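Local coordinates for protein NAD(P)H-flavin oxidoreductase (Staphylococcus epidermidis ATCC 12228, PDB 3GBH) that binds flavin mononucleotide and, as a member of the nitroreductase family, probably uses it to pass electrons from NAD(P)H to an acceptor, at residues Q118-D121 with W122-Y126; E170-A173 with D174-Y178; V202-I206 with D207-E211. All coordinates share one frame; numbering follows the deposited sequence.

Contact 1: Q118-D121 with W122-Y126; sequences QLLD and WILPY
Leu119 and Trp122 lie side by side on helix 113-128, pointing the same way, with Leu119 CD2 4.1 Å from Trp122 NE1. The indole owes this place to its first torsion: CG sits between the backbone N and the carbonyl carbon (chi1 67°), and the ring folds back along the preceding turn. One of its faces then covers Leu119 O, which stands 3.5 Å above the ring plane, toward the rim. Ile123 CG1 approaches that plane as well, again near the rim. The same carbonyl oxygen is gripped twice by the backbone. Ile123 N reaches it at 2.9 Å in a nearly straight bond (165°), whereas Trp122 N comes from above the carbonyl plane, at 3.2 Å and more bent. One residue on, Leu124 N bonds to Leu120 O at 3.0 Å, and Leu124 CD1 rests 4.2 Å from Leu120 CB, an i to i+4 apolar contact like that of Leu119 CB with Ile123 CD1. Pro125 has no N-H to give Asp121 O; its CG lies 3.2 Å from that oxygen instead, and the helix kinks there. Leu119 and Ile123 pack on Tyr102 of helix 98-107, Leu124 on Ala98. The chemistry implies an amphipathic helix whose leucine and isoleucine side packs against helix 98-107; Asp121 O meets proline ring carbons, while the Leu119 carbonyl upstream lies under the indole and takes two N-H groups.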
ATOM      1  N   GLN B 118     -29.164 -18.094 -27.521  1.00 23.03           N
ATOM      2  CA  GLN B 118     -29.572 -18.502 -26.182  1.00 23.98           C
ATOM      3  C   GLN B 118     -29.697 -17.294 -25.285  1.00 22.98           C
ATOM      4  O   GLN B 118     -30.619 -17.218 -24.497  1.00 22.50           O
ATOM      5  CB  GLN B 118     -28.587 -19.526 -25.572  1.00 25.01           C
ATOM      6  CG  GLN B 118     -28.529 -20.888 -26.252  1.00 28.79           C
ATOM      7  CD  GLN B 118     -29.876 -21.604 -26.298  1.00 34.27           C
ATOM      8  OE1 GLN B 118     -30.742 -21.379 -25.468  1.00 41.53           O
ATOM      9  NE2 GLN B 118     -30.060 -22.443 -27.289  1.00 35.66           N
ATOM     10  N   LEU B 119     -28.769 -16.348 -25.401  1.00 22.07           N
ATOM     11  CA  LEU B 119     -28.802 -15.139 -24.590  1.00 22.82           C
ATOM     12  C   LEU B 119     -30.030 -14.280 -24.933  1.00 23.94           C
ATOM     13  O   LEU B 119     -30.784 -13.845 -24.043  1.00 22.41           O
ATOM     14  CB  LEU B 119     -27.533 -14.305 -24.790  1.00 22.39           C
ATOM     15  CG  LEU B 119     -26.231 -14.813 -24.183  1.00 25.61           C
ATOM     16  CD1 LEU B 119     -25.089 -13.966 -24.741  1.00 21.66           C
ATOM     17  CD2 LEU B 119     -26.287 -14.731 -22.644  1.00 25.94           C
ATOM     18  N   LEU B 120     -30.228 -14.030 -26.224  1.00 23.63           N
ATOM     19  CA  LEU B 120     -31.347 -13.181 -26.641  1.00 23.22           C
ATOM     20  C   LEU B 120     -32.695 -13.845 -26.351  1.00 23.00           C
ATOM     21  O   LEU B 120     -33.665 -13.140 -26.110  1.00 22.15           O
ATOM     22  CB  LEU B 120     -31.241 -12.794 -28.120  1.00 23.86           C
ATOM     23  CG  LEU B 120     -30.062 -11.855 -28.463  1.00 23.00           C
ATOM     24  CD1 LEU B 120     -30.069 -11.571 -29.942  1.00 24.92           C
ATOM     25  CD2 LEU B 120     -30.086 -10.568 -27.658  1.00 25.72           C
ATOM     26  N   ASP B 121     -32.757 -15.181 -26.378  1.00 24.06           N
ATOM     27  CA  ASP B 121     -33.985 -15.927 -26.048  0.50 23.93           C
ATOM     28  C   ASP B 121     -34.533 -15.549 -24.666  1.00 24.48           C
ATOM     29  O   ASP B 121     -35.731 -15.551 -24.459  1.00 24.33           O
ATOM     30  CB  ASP B 121     -33.750 -17.448 -26.093  0.50 24.14           C
ATOM     31  CG  ASP B 121     -33.831 -18.036 -27.497  0.50 24.98           C
ATOM     32  OD1 ASP B 121     -34.175 -17.313 -28.459  0.50 21.98           O
ATOM     33  OD2 ASP B 121     -33.574 -19.257 -27.625  0.50 28.16           O
ATOM     34  N   TRP B 122     -33.662 -15.240 -23.702  1.00 25.02           N
ATOM     35  CA  TRP B 122     -34.183 -14.771 -22.390  1.00 26.74           C
ATOM     36  C   TRP B 122     -34.127 -13.266 -22.250  1.00 25.97           C
ATOM     37  O   TRP B 122     -35.038 -12.669 -21.662  1.00 23.02           O
ATOM     38  CB  TRP B 122     -33.549 -15.453 -21.151  1.00 28.52           C
ATOM     39  CG  TRP B 122     -32.107 -15.163 -20.889  1.00 30.84           C
ATOM     40  CD1 TRP B 122     -31.045 -15.925 -21.275  1.00 32.44           C
ATOM     41  CD2 TRP B 122     -31.563 -14.048 -20.166  1.00 34.68           C
ATOM     42  NE1 TRP B 122     -29.867 -15.351 -20.854  1.00 33.33           N
ATOM     43  CE2 TRP B 122     -30.152 -14.198 -20.170  1.00 32.72           C
ATOM     44  CE3 TRP B 122     -32.122 -12.937 -19.522  1.00 32.85           C
ATOM     45  CZ2 TRP B 122     -29.306 -13.287 -19.562  1.00 32.35           C
ATOM     46  CZ3 TRP B 122     -31.274 -12.028 -18.924  1.00 32.46           C
ATOM     47  CH2 TRP B 122     -29.878 -12.210 -18.946  1.00 32.61           C
ATOM     48  N   ILE B 123     -33.082 -12.638 -22.791  1.00 24.07           N
ATOM     49  CA  ILE B 123     -32.938 -11.191 -22.653  1.00 23.50           C
ATOM     50  C   ILE B 123     -34.133 -10.437 -23.268  1.00 23.94           C
ATOM     51  O   ILE B 123     -34.693  -9.545 -22.630  1.00 24.60           O
ATOM     52  CB  ILE B 123     -31.610 -10.695 -23.273  1.00 23.17           C
ATOM     53  CG1 ILE B 123     -30.439 -11.173 -22.409  1.00 26.28           C
ATOM     54  CG2 ILE B 123     -31.567  -9.134 -23.360  1.00 24.26           C
ATOM     55  CD1 ILE B 123     -29.086 -11.064 -23.106  1.00 24.09           C
ATOM     56  N   LEU B 124     -34.535 -10.804 -24.477  1.00 23.46           N
ATOM     57  CA  LEU B 124     -35.566 -10.019 -25.187  1.00 24.20           C
ATOM     58  C   LEU B 124     -36.951 -10.066 -24.487  1.00 25.27           C
ATOM     59  O   LEU B 124     -37.534  -9.018 -24.203  1.00 26.46           O
ATOM     60  CB  LEU B 124     -35.638 -10.375 -26.683  1.00 23.56           C
ATOM     61  CG  LEU B 124     -34.459  -9.859 -27.558  1.00 25.25           C
ATOM     62  CD1 LEU B 124     -34.540 -10.383 -29.004  1.00 24.11           C
ATOM     63  CD2 LEU B 124     -34.345  -8.317 -27.515  1.00 28.82           C
ATOM     64  N   PRO B 125     -37.460 -11.264 -24.178  1.00 26.03           N
ATOM     65  CA  PRO B 125     -38.730 -11.303 -23.433  1.00 27.28           C
ATOM     66  C   PRO B 125     -38.680 -10.557 -22.100  1.00 27.80           C
ATOM     67  O   PRO B 125     -39.676 -10.000 -21.657  1.00 29.79           O
ATOM     68  CB  PRO B 125     -38.952 -12.798 -23.186  1.00 27.68           C
ATOM     69  CG  PRO B 125     -38.150 -13.492 -24.252  1.00 28.60           C
ATOM     70  CD  PRO B 125     -36.960 -12.608 -24.503  1.00 25.32           C
ATOM     71  N   TYR B 126     -37.533 -10.557 -21.460  1.00 27.27           N
ATOM     72  CA  TYR B 126     -37.394  -9.873 -20.183  1.00 28.92           C
ATOM     73  C   TYR B 126     -37.477  -8.354 -20.379  1.00 27.21           C
ATOM     74  O   TYR B 126     -38.318  -7.697 -19.757  1.00 27.70           O
ATOM     75  CB  TYR B 126     -36.118 -10.329 -19.463  1.00 30.36           C
ATOM     76  CG  TYR B 126     -35.696  -9.453 -18.320  1.00 35.59           C
ATOM     77  CD1 TYR B 126     -36.494  -9.292 -17.189  1.00 40.51           C
ATOM     78  CD2 TYR B 126     -34.467  -8.791 -18.358  1.00 41.00           C
ATOM     79  CE1 TYR B 126     -36.077  -8.462 -16.139  1.00 40.66           C
ATOM     80  CE2 TYR B 126     -34.059  -7.981 -17.343  1.00 42.81           C
ATOM     81  CZ  TYR B 126     -34.858  -7.818 -16.235  1.00 42.83           C
ATOM     82  OH  TYR B 126     -34.388  -6.984 -15.235  1.00 47.10           O
TER

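Contact 2: E170-A173 with D174-Y178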
ATOM      1  N   GLU B 170     -39.583  17.814 -19.368  1.00 25.02           N
ATOM      2  CA  GLU B 170     -40.890  17.565 -19.973  1.00 26.99           C
ATOM      3  C   GLU B 170     -40.932  17.890 -21.461  1.00 24.92           C
ATOM      4  O   GLU B 170     -41.669  17.274 -22.202  1.00 25.94           O
ATOM      5  CB  GLU B 170     -41.963  18.390 -19.275  1.00 28.23           C
ATOM      6  CG  GLU B 170     -42.183  18.020 -17.829  1.00 40.36           C
ATOM      7  CD  GLU B 170     -42.722  16.610 -17.652  1.00 51.38           C
ATOM      8  OE1 GLU B 170     -43.774  16.301 -18.268  1.00 58.31           O
ATOM      9  OE2 GLU B 170     -42.092  15.818 -16.899  1.00 57.50           O
ATOM     10  N   ASN B 171     -40.170  18.887 -21.883  1.00 23.27           N
ATOM     11  CA  ASN B 171     -40.277  19.430 -23.237  1.00 22.67           C
ATOM     12  C   ASN B 171     -39.009  19.277 -24.070  1.00 21.76           C
ATOM     13  O   ASN B 171     -39.036  19.499 -25.273  1.00 22.92           O
ATOM     14  CB  ASN B 171     -40.679  20.884 -23.173  1.00 22.37           C
ATOM     15  CG  ASN B 171     -42.045  21.072 -22.576  1.00 25.60           C
ATOM     16  OD1 ASN B 171     -43.047  20.571 -23.098  1.00 25.45           O
ATOM     17  ND2 ASN B 171     -42.102  21.794 -21.471  1.00 25.38           N
ATOM     18  N   ILE B 172     -37.913  18.865 -23.458  1.00 21.36           N
ATOM     19  CA  ILE B 172     -36.637  18.914 -24.167  1.00 22.78           C
ATOM     20  C   ILE B 172     -36.566  17.987 -25.394  1.00 23.90           C
ATOM     21  O   ILE B 172     -36.029  18.386 -26.444  1.00 25.17           O
ATOM     22  CB  ILE B 172     -35.432  18.680 -23.203  1.00 22.69           C
ATOM     23  CG1 ILE B 172     -34.114  19.038 -23.903  1.00 23.72           C
ATOM     24  CG2 ILE B 172     -35.484  17.283 -22.605  1.00 21.15           C
ATOM     25  CD1 ILE B 172     -34.014  20.562 -24.299  1.00 21.97           C
ATOM     26  N   ALA B 173     -37.101  16.770 -25.284  1.00 24.18           N
ATOM     27  CA  ALA B 173     -37.125  15.841 -26.443  1.00 24.83           C
ATOM     28  C   ALA B 173     -37.825  16.460 -27.638  1.00 25.24           C
ATOM     29  O   ALA B 173     -37.304  16.456 -28.760  1.00 24.40           O
ATOM     30  CB  ALA B 173     -37.788  14.487 -26.083  1.00 23.11           C
ATOM     31  N   ASP B 174     -39.015  17.006 -27.400  1.00 26.42           N
ATOM     32  CA  ASP B 174     -39.766  17.648 -28.463  1.00 25.95           C
ATOM     33  C   ASP B 174     -39.002  18.809 -29.109  1.00 26.12           C
ATOM     34  O   ASP B 174     -39.081  19.019 -30.326  1.00 25.32           O
ATOM     35  CB  ASP B 174     -41.107  18.177 -27.935  1.00 27.50           C
ATOM     36  CG  ASP B 174     -42.062  17.058 -27.495  1.00 34.03           C
ATOM     37  OD1 ASP B 174     -42.088  15.977 -28.150  1.00 31.98           O
ATOM     38  OD2 ASP B 174     -42.791  17.276 -26.488  1.00 37.43           O
ATOM     39  N   ILE B 175     -38.314  19.595 -28.286  1.00 26.23           N
ATOM     40  CA  ILE B 175     -37.627  20.791 -28.753  1.00 26.63           C
ATOM     41  C   ILE B 175     -36.485  20.407 -29.698  1.00 26.89           C
ATOM     42  O   ILE B 175     -36.306  21.013 -30.732  1.00 26.12           O
ATOM     43  CB  ILE B 175     -37.105  21.671 -27.561  1.00 26.33           C
ATOM     44  CG1 ILE B 175     -38.288  22.290 -26.812  1.00 27.15           C
ATOM     45  CG2 ILE B 175     -36.186  22.779 -28.059  1.00 24.81           C
ATOM     46  CD1 ILE B 175     -37.940  22.876 -25.455  1.00 26.11           C
ATOM     47  N   ILE B 176     -35.730  19.382 -29.359  1.00 27.44           N
ATOM     48  CA  ILE B 176     -34.587  19.014 -30.189  1.00 30.22           C
ATOM     49  C   ILE B 176     -34.925  18.019 -31.296  1.00 29.87           C
ATOM     50  O   ILE B 176     -34.110  17.794 -32.183  1.00 29.26           O
ATOM     51  CB  ILE B 176     -33.383  18.532 -29.366  1.00 30.55           C
ATOM     52  CG1 ILE B 176     -33.602  17.144 -28.787  1.00 33.16           C
ATOM     53  CG2 ILE B 176     -33.077  19.533 -28.231  1.00 30.25           C
ATOM     54  CD1 ILE B 176     -32.406  16.663 -27.985  1.00 33.50           C
ATOM     55  N   GLY B 177     -36.125  17.446 -31.235  1.00 28.40           N
ATOM     56  CA  GLY B 177     -36.614  16.560 -32.272  1.00 27.62           C
ATOM     57  C   GLY B 177     -36.360  15.097 -32.035  1.00 27.93           C
ATOM     58  O   GLY B 177     -36.048  14.371 -32.983  1.00 27.97           O
ATOM     59  N   TYR B 178     -36.453  14.662 -30.776  1.00 27.25           N
ATOM     60  CA  TYR B 178     -36.400  13.249 -30.433  1.00 27.31           C
ATOM     61  C   TYR B 178     -37.783  12.830 -29.985  1.00 27.58           C
ATOM     62  O   TYR B 178     -38.521  13.624 -29.379  1.00 27.83           O
ATOM     63  CB  TYR B 178     -35.408  12.982 -29.307  1.00 28.87           C
ATOM     64  CG  TYR B 178     -33.937  13.090 -29.669  1.00 29.00           C
ATOM     65  CD1 TYR B 178     -33.505  13.698 -30.847  1.00 33.33           C
ATOM     66  CD2 TYR B 178     -32.979  12.594 -28.813  1.00 32.10           C
ATOM     67  CE1 TYR B 178     -32.150  13.793 -31.146  1.00 32.27           C
ATOM     68  CE2 TYR B 178     -31.632  12.688 -29.102  1.00 33.58           C
ATOM     69  CZ  TYR B 178     -31.223  13.278 -30.264  1.00 30.89           C
ATOM     70  OH  TYR B 178     -29.881  13.335 -30.533  1.00 31.79           O
TER
HETATM   71  O   HOH W   1     -40.417  16.461 -24.916  1.00 20.57           O
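From Asn171 to Tyr178 the backbone makes a short helix, 172-176, and then leaves it at Gly177, whose positive phi (93°) turns the chain out. Ile175 N bonds to Asn171 O and Ile176 N to Ile172 O, both at 3.1 Å, in the i to i+4 pattern. Ala173 O closes the helix by taking two donors, Gly177 N at 2.9 Å and Tyr178 N at 2.8 Å; the second bond is the straighter (163°). At the other end a water accepts from Asp174 N and donates to Glu170 O, bridging the entry into the helix.

Among the side chains, Ile172 and Ile176 cross obliquely, CD1 of the first 4.2 Å from CG2 of the second. Ile176 CG1 lies between its backbone N and carbonyl carbon (chi1 73°), which carries CD1 over the centre of the Tyr178 ring, 4.0 Å above its plane, as a CH-pi contact. Ala173 CB meets Tyr178 CB at 4.3 Å, and both isoleucines pack on Val68 of helix 62-68. Asp174 OD1 bonds to Ser180 OG.

The chemistry implies a division of labour: the apolar side packs the little helix on helix 62-68 and on strands 54-59 and 84-91, while the chain leaves at Gly177, with Ala173 O taking the two N-H groups beyond the last turn, and Tyr178 OH bonds to Glu211 of the second subunit.

Contact 3: V202-I206 with D207-E211; sequences VRLPI and DDVRE. With FMN (flavin mononucleotide), chain H.
Ile206 lies against the charged end of Arg210, its CD1 3.7 Å from Arg210 NH2 and its CG1 over one face of the guanidinium. That group's NH1 and NH2 both meet one oxygen, Asp207 OD1, in a salt bridge with Arg210 NH1 3.1 Å from Asp207 OD1. The residues belong to a 3-10 turn, 206-208, that leads from the extended arm into strand 210-212. Asp208 N bonds to Pro205 O at 2.9 Å. Ile206 O accepts twice: Val209 N comes from above the carbonyl plane, whereas Arg210 N lies almost straight ahead of the C=O, each at 3.0 Å. Arg210 CG stands between the backbone N and the carbonyl carbon (chi1 67°) and the chain bends again at chi2, which swings the guanidinium back to the aspartate. Leu204 CD1 meets Val209 CG1 at 3.5 Å.

The arm lies on the second subunit, where Arg210 NE forms a salt bridge with Asp36, Asp208 OD2 bonds to Gln100, and Arg210 and Glu211 extend a sheet by parallel pairing. Such a C-terminal extension wrapped over the partner fits the nitroreductase dimer. The start of the arm, at Arg203, reaches the flavin phosphate; FMN is also hydrogen-bonded to Arg18, Ser20 and Lys22. There Arg203 NH1 bonds to Val202 O and Ser201 OG, which helps set the guanidinium's rotation, and Arg203 NH2 meets FMN O3P at the edge of the group, near its plane, 2.9 Å away.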
ATOM      1  N   VAL B 202     -17.418  20.198  -0.514  1.00 23.96           N
ATOM      2  CA  VAL B 202     -17.137  19.238   0.548  1.00 23.79           C
ATOM      3  C   VAL B 202     -17.846  17.927   0.278  1.00 22.82           C
ATOM      4  O   VAL B 202     -18.823  17.859  -0.499  1.00 20.67           O
ATOM      5  CB  VAL B 202     -17.559  19.723   1.977  1.00 25.77           C
ATOM      6  CG1 VAL B 202     -16.663  20.880   2.440  1.00 28.57           C
ATOM      7  CG2 VAL B 202     -19.079  20.035   2.041  1.00 24.17           C
ATOM      8  N   ARG B 203     -17.336  16.882   0.926  1.00 20.85           N
ATOM      9  CA  ARG B 203     -17.998  15.580   0.919  1.00 21.33           C
ATOM     10  C   ARG B 203     -18.176  15.113   2.363  1.00 22.14           C
ATOM     11  O   ARG B 203     -17.386  15.471   3.243  1.00 17.67           O
ATOM     12  CB  ARG B 203     -17.216  14.565   0.100  1.00 21.97           C
ATOM     13  CG  ARG B 203     -17.132  14.887  -1.378  1.00 21.31           C
ATOM     14  CD  ARG B 203     -18.495  14.823  -2.074  1.00 22.57           C
ATOM     15  NE  ARG B 203     -18.380  15.008  -3.507  1.00 20.25           N
ATOM     16  CZ  ARG B 203     -18.211  16.196  -4.095  1.00 24.63           C
ATOM     17  NH1 ARG B 203     -18.146  17.316  -3.381  1.00 21.54           N
ATOM     18  NH2 ARG B 203     -18.105  16.278  -5.406  1.00 24.10           N
ATOM     19  N   LEU B 204     -19.228  14.325   2.569  1.00 22.10           N
ATOM     20  CA  LEU B 204     -19.539  13.698   3.852  1.00 22.31           C
ATOM     21  C   LEU B 204     -18.366  12.815   4.292  1.00 22.04           C
ATOM     22  O   LEU B 204     -17.681  12.248   3.448  1.00 20.43           O
ATOM     23  CB  LEU B 204     -20.776  12.786   3.692  1.00 22.21           C
ATOM     24  CG  LEU B 204     -22.192  13.372   3.633  1.00 24.39           C
ATOM     25  CD1 LEU B 204     -23.208  12.318   3.170  1.00 21.73           C
ATOM     26  CD2 LEU B 204     -22.621  13.953   4.977  1.00 17.03           C
ATOM     27  N   PRO B 205     -18.174  12.641   5.606  1.00 22.00           N
ATOM     28  CA  PRO B 205     -17.201  11.668   6.077  1.00 24.22           C
ATOM     29  C   PRO B 205     -17.678  10.292   5.667  1.00 24.93           C
ATOM     30  O   PRO B 205     -18.901  10.048   5.682  1.00 24.25           O
ATOM     31  CB  PRO B 205     -17.266  11.787   7.601  1.00 24.78           C
ATOM     32  CG  PRO B 205     -18.050  12.989   7.890  1.00 26.10           C
ATOM     33  CD  PRO B 205     -18.866  13.321   6.710  1.00 24.08           C
ATOM     34  N   ILE B 206     -16.773   9.393   5.323  1.00 24.27           N
ATOM     35  CA  ILE B 206     -17.233   8.131   4.740  1.00 25.54           C
ATOM     36  C   ILE B 206     -18.015   7.282   5.742  1.00 24.40           C
ATOM     37  O   ILE B 206     -18.863   6.486   5.333  1.00 23.33           O
ATOM     38  CB  ILE B 206     -16.112   7.309   4.023  1.00 27.24           C
ATOM     39  CG1 ILE B 206     -14.998   6.927   4.992  1.00 27.28           C
ATOM     40  CG2 ILE B 206     -15.599   8.079   2.788  1.00 28.28           C
ATOM     41  CD1 ILE B 206     -14.173   5.747   4.493  1.00 28.13           C
ATOM     42  N   ASP B 207     -17.768   7.479   7.040  1.00 24.32           N
ATOM     43  CA  ASP B 207     -18.570   6.824   8.090  1.00 24.99           C
ATOM     44  C   ASP B 207     -20.079   7.103   7.992  1.00 24.79           C
ATOM     45  O   ASP B 207     -20.893   6.361   8.565  1.00 24.25           O
ATOM     46  CB  ASP B 207     -18.124   7.266   9.473  1.00 26.46           C
ATOM     47  CG  ASP B 207     -16.944   6.498   9.979  1.00 32.77           C
ATOM     48  OD1 ASP B 207     -16.632   5.430   9.409  1.00 35.58           O
ATOM     49  OD2 ASP B 207     -16.335   6.971  10.964  1.00 38.43           O
ATOM     50  N   ASP B 208     -20.454   8.166   7.293  1.00 24.61           N
ATOM     51  CA  ASP B 208     -21.873   8.494   7.118  1.00 25.60           C
ATOM     52  C   ASP B 208     -22.507   7.894   5.873  1.00 26.30           C
ATOM     53  O   ASP B 208     -23.732   7.996   5.688  1.00 28.23           O
ATOM     54  CB  ASP B 208     -22.039  10.014   7.144  1.00 25.17           C
ATOM     55  CG  ASP B 208     -21.718  10.582   8.517  1.00 27.60           C
ATOM     56  OD1 ASP B 208     -21.972   9.861   9.500  1.00 33.07           O
ATOM     57  OD2 ASP B 208     -21.153  11.689   8.637  1.00 31.92           O
ATOM     58  N   VAL B 209     -21.697   7.268   5.016  1.00 25.58           N
ATOM     59  CA  VAL B 209     -22.181   6.771   3.746  1.00 24.24           C
ATOM     60  C   VAL B 209     -21.903   5.296   3.500  1.00 25.57           C
ATOM     61  O   VAL B 209     -22.452   4.748   2.574  1.00 26.98           O
ATOM     62  CB  VAL B 209     -21.608   7.583   2.570  1.00 26.99           C
ATOM     63  CG1 VAL B 209     -21.941   9.082   2.735  1.00 26.73           C
ATOM     64  CG2 VAL B 209     -20.139   7.386   2.429  1.00 26.71           C
ATOM     65  N   ARG B 210     -21.031   4.647   4.281  1.00 22.59           N
ATOM     66  CA  ARG B 210     -20.761   3.246   4.053  1.00 22.43           C
ATOM     67  C   ARG B 210     -20.650   2.517   5.358  1.00 22.20           C
ATOM     68  O   ARG B 210     -20.212   3.103   6.342  1.00 20.57           O
ATOM     69  CB  ARG B 210     -19.457   3.045   3.251  1.00 22.48           C
ATOM     70  CG  ARG B 210     -18.155   3.438   3.972  1.00 22.56           C
ATOM     71  CD  ARG B 210     -17.479   2.233   4.687  1.00 24.13           C
ATOM     72  NE  ARG B 210     -16.290   2.627   5.443  1.00 20.55           N
ATOM     73  CZ  ARG B 210     -16.304   3.151   6.658  1.00 25.72           C
ATOM     74  NH1 ARG B 210     -17.450   3.385   7.289  1.00 26.72           N
ATOM     75  NH2 ARG B 210     -15.163   3.446   7.255  1.00 25.28           N
ATOM     76  N   GLU B 211     -21.034   1.242   5.371  1.00 21.93           N
ATOM     77  CA  GLU B 211     -20.769   0.408   6.517  1.00 22.39           C
ATOM     78  C   GLU B 211     -20.458  -1.019   6.114  1.00 21.56           C
ATOM     79  O   GLU B 211     -20.895  -1.480   5.083  1.00 22.11           O
ATOM     80  CB  GLU B 211     -21.947   0.439   7.476  1.00 25.48           C
ATOM     81  CG  GLU B 211     -23.146  -0.306   7.005  1.00 29.75           C
ATOM     82  CD  GLU B 211     -24.218  -0.416   8.060  1.00 30.43           C
ATOM     83  OE1 GLU B 211     -23.894  -0.517   9.245  1.00 36.06           O
ATOM     84  OE2 GLU B 211     -25.394  -0.428   7.684  1.00 31.17           O
TER
HETATM   85  N1  FMN H 300     -25.019  22.451 -11.318  1.00 26.79           N
HETATM   86  C2  FMN H 300     -25.634  23.567 -11.868  1.00 29.05           C
HETATM   87  O2  FMN H 300     -25.061  24.661 -11.910  1.00 28.12           O
HETATM   88  N3  FMN H 300     -26.909  23.455 -12.353  1.00 26.22           N
HETATM   89  C4  FMN H 300     -27.588  22.234 -12.319  1.00 28.95           C
HETATM   90  O4  FMN H 300     -28.749  22.170 -12.764  1.00 27.97           O
HETATM   91  C4A FMN H 300     -26.977  21.127 -11.753  1.00 25.78           C
HETATM   92  N5  FMN H 300     -27.623  19.906 -11.661  1.00 25.88           N
HETATM   93  C5A FMN H 300     -26.903  18.756 -11.414  1.00 25.95           C
HETATM   94  C6  FMN H 300     -27.454  17.488 -11.668  1.00 25.91           C
HETATM   95  C7  FMN H 300     -26.729  16.341 -11.424  1.00 25.53           C
HETATM   96  C7M FMN H 300     -27.335  14.991 -11.696  1.00 26.99           C
HETATM   97  C8  FMN H 300     -25.437  16.444 -10.898  1.00 26.33           C
HETATM   98  C8M FMN H 300     -24.587  15.244 -10.613  1.00 24.47           C
HETATM   99  C9  FMN H 300     -24.895  17.691 -10.644  1.00 25.64           C
HETATM  100  C9A FMN H 300     -25.603  18.868 -10.902  1.00 27.17           C
HETATM  101  N10 FMN H 300     -25.053  20.137 -10.667  1.00 27.38           N
HETATM  102  C10 FMN H 300     -25.678  21.246 -11.240  1.00 28.41           C
HETATM  103  C1' FMN H 300     -23.623  20.286 -10.191  1.00 25.48           C
HETATM  104  C2' FMN H 300     -23.603  19.977  -8.694  1.00 26.98           C
HETATM  105  O2' FMN H 300     -24.089  21.078  -7.945  1.00 25.38           O
HETATM  106  C3' FMN H 300     -22.172  19.621  -8.276  1.00 27.11           C
HETATM  107  O3' FMN H 300     -21.798  18.423  -8.910  1.00 27.19           O
HETATM  108  C4' FMN H 300     -21.977  19.479  -6.766  1.00 28.68           C
HETATM  109  O4' FMN H 300     -22.201  20.745  -6.145  1.00 27.17           O
HETATM  110  C5' FMN H 300     -20.570  18.971  -6.462  1.00 27.90           C
HETATM  111  O5' FMN H 300     -19.602  19.895  -6.946  1.00 24.97           O
HETATM  112  P   FMN H 300     -18.485  19.418  -7.984  1.00 25.45           P
HETATM  113  O1P FMN H 300     -17.571  20.565  -8.307  1.00 23.29           O
HETATM  114  O2P FMN H 300     -19.191  18.873  -9.191  1.00 23.75           O
HETATM  115  O3P FMN H 300     -17.676  18.291  -7.387  1.00 24.66           O

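All three contacts are local and partly buried, and each has a carbonyl oxygen that takes two backbone donors, yet their places differ: a helix flank, a helix end, and an arm on the second subunit. Contact 1, in helix 113-128, and contact 2, in helix 172-176, each pack branched aliphatic side chains against a neighbouring helix; the first continues past a kink, the second ends its helix. Contact 3 is a turn that relies far more on charge, with a salt bridge of its own and a direct bond to the flavin phosphate. A hydrogen bond between subunits ties contact 2 of one to contact 3 of the other. Contact 1 meets no other chain, and its centre lies about 31 Å from that of contact 2.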